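Local coordinates for calcineurin-like phosphoesterase domain-containing protein (Aquifex aeolicus, PDB 1XM7), which is of unknown function but is a calcineurin-like phosphoesterase family member and probably a hydrolase, at residues 114-119 / 162-167. Numbering follows the deposited sequence.
Sequences YPAKDP and YRIECI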
# COMPACT_ATOMS: atom_id res chain seq x y z
N TYR A 114 -0.69 3.78 -7.55
CA TYR A 114 -1.76 3.84 -8.53
C TYR A 114 -1.96 2.54 -9.27
O TYR A 114 -1.01 1.80 -9.50
CB TYR A 114 -1.49 4.97 -9.53
CG TYR A 114 -1.22 6.30 -8.86
CD1 TYR A 114 0.03 6.56 -8.29
CD2 TYR A 114 -2.22 7.26 -8.73
CE1 TYR A 114 0.27 7.74 -7.59
CE2 TYR A 114 -2.00 8.44 -8.03
CZ TYR A 114 -0.75 8.68 -7.46
OH TYR A 114 -0.51 9.85 -6.77
N PRO A 115 -3.21 2.25 -9.64
CA PRO A 115 -3.57 1.03 -10.37
C PRO A 115 -3.43 1.25 -11.87
O PRO A 115 -3.17 2.37 -12.32
CB PRO A 115 -5.03 0.82 -9.97
CG PRO A 115 -5.54 2.24 -9.97
CD PRO A 115 -4.43 2.99 -9.24
N ALA A 116 -3.61 0.18 -12.65
CA ALA A 116 -3.53 0.31 -14.09
C ALA A 116 -4.77 1.07 -14.53
O ALA A 116 -4.72 1.89 -15.46
CB ALA A 116 -3.49 -1.08 -14.74
N LYS A 117 -5.88 0.82 -13.85
CA LYS A 117 -7.14 1.47 -14.16
C LYS A 117 -8.05 1.43 -12.95
O LYS A 117 -8.24 0.36 -12.37
CB LYS A 117 -7.82 0.76 -15.32
CG LYS A 117 -9.02 1.50 -15.87
CD LYS A 117 -9.66 0.73 -17.02
CE LYS A 117 -10.07 1.69 -18.14
NZ LYS A 117 -8.90 2.51 -18.64
N ASP A 118 -8.60 2.57 -12.55
CA ASP A 118 -9.51 2.62 -11.41
C ASP A 118 -10.89 2.13 -11.86
O ASP A 118 -11.57 2.77 -12.68
CB ASP A 118 -9.60 4.04 -10.85
CG ASP A 118 -10.28 4.09 -9.49
OD1 ASP A 118 -11.38 3.50 -9.34
OD2 ASP A 118 -9.72 4.72 -8.57
N PRO A 119 -11.33 1.00 -11.30
CA PRO A 119 -12.61 0.37 -11.62
C PRO A 119 -13.80 1.22 -11.29
O PRO A 119 -14.93 0.84 -11.57
CB PRO A 119 -12.57 -0.91 -10.79
CG PRO A 119 -11.87 -0.47 -9.56
CD PRO A 119 -10.72 0.35 -10.12
N TYR A 162 -6.39 -4.63 -19.18
CA TYR A 162 -5.12 -4.55 -19.87
C TYR A 162 -4.45 -5.85 -19.49
O TYR A 162 -4.72 -6.40 -18.42
CB TYR A 162 -4.28 -3.39 -19.34
CG TYR A 162 -4.87 -2.02 -19.59
CD1 TYR A 162 -5.92 -1.53 -18.81
CD2 TYR A 162 -4.39 -1.22 -20.63
CE1 TYR A 162 -6.48 -0.27 -19.06
CE2 TYR A 162 -4.94 0.04 -20.89
CZ TYR A 162 -5.98 0.51 -20.10
OH TYR A 162 -6.51 1.75 -20.36
N ARG A 163 -3.59 -6.38 -20.35
CA ARG A 163 -2.94 -7.63 -20.02
C ARG A 163 -2.03 -7.41 -18.82
O ARG A 163 -0.81 -7.58 -18.89
CB ARG A 163 -2.12 -8.14 -21.22
CG ARG A 163 -2.48 -9.56 -21.61
CD ARG A 163 -3.18 -9.60 -22.95
NE ARG A 163 -2.23 -9.44 -24.03
CZ ARG A 163 -2.53 -9.58 -25.32
NH1 ARG A 163 -3.77 -9.88 -25.67
NH2 ARG A 163 -1.60 -9.45 -26.25
N ILE A 164 -2.65 -7.02 -17.71
CA ILE A 164 -1.92 -6.73 -16.47
C ILE A 164 -2.55 -7.47 -15.28
O ILE A 164 -3.77 -7.43 -15.08
CB ILE A 164 -1.92 -5.20 -16.17
CG1 ILE A 164 -1.23 -4.43 -17.29
CG2 ILE A 164 -1.23 -4.94 -14.85
CD1 ILE A 164 -1.29 -2.92 -17.16
N GLU A 165 -1.70 -8.15 -14.52
CA GLU A 165 -2.14 -8.87 -13.34
C GLU A 165 -1.84 -7.98 -12.13
O GLU A 165 -0.81 -7.32 -12.09
CB GLU A 165 -1.40 -10.20 -13.22
CG GLU A 165 -1.83 -11.22 -14.26
CD GLU A 165 -3.33 -11.50 -14.21
OE1 GLU A 165 -3.86 -12.13 -15.16
OE2 GLU A 165 -3.98 -11.10 -13.22
N CYS A 166 -2.74 -7.95 -11.15
CA CYS A 166 -2.52 -7.09 -10.00
C CYS A 166 -3.23 -7.54 -8.72
O CYS A 166 -4.07 -8.43 -8.74
CB CYS A 166 -2.98 -5.67 -10.33
SG CYS A 166 -4.79 -5.56 -10.62
N ILE A 167 -2.87 -6.90 -7.62
CA ILE A 167 -3.48 -7.17 -6.33
C ILE A 167 -3.51 -5.86 -5.56
O ILE A 167 -2.52 -5.13 -5.52
CB ILE A 167 -2.69 -8.21 -5.52
CG1 ILE A 167 -2.69 -7.80 -4.06
CG2 ILE A 167 -1.30 -8.39 -6.10
CD1 ILE A 167 -1.60 -8.41 -3.24
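Lys117 lies across the edge of the Tyr162 ring, the two side chains at about a right angle, and its ammonium group gives a hydrogen bond to the phenol, NZ to OH of Tyr162 3.0 Å. The chain starts with CG turned opposite the backbone N (chi1 -171°), runs extended to CD, then bends at chi3 and chi4, which brings NZ round to the hydroxyl. Its aliphatic part also touches the ring: Lys117 CD lies in the ring plane, 3.9 Å from CE1 of Tyr162. A second apolar touch is made by Ala116, whose CB meets the end of the Ile164 side chain, CD1, at 3.8 Å; both residues are buried. The contact joins the loop between strand 107-112 and helix 125-137 to the chain around Tyr162 and Ile164, which runs on into edge strand 166-168 of the four-stranded sheet, where Cys166 is disulfide-bonded to Cys159. Helix 125-137 backs both sides, Arg132 hydrogen-bonding to Ala116 O and touching Tyr162. With an alanine in place of Lys117, the phenol would probably lose this donor and the ring edge its aliphatic cover. One hydrogen bond and two small apolar touches thus divide the contact: the lysine-phenol pair stays partly exposed, the Ala116-Ile164 pair buried.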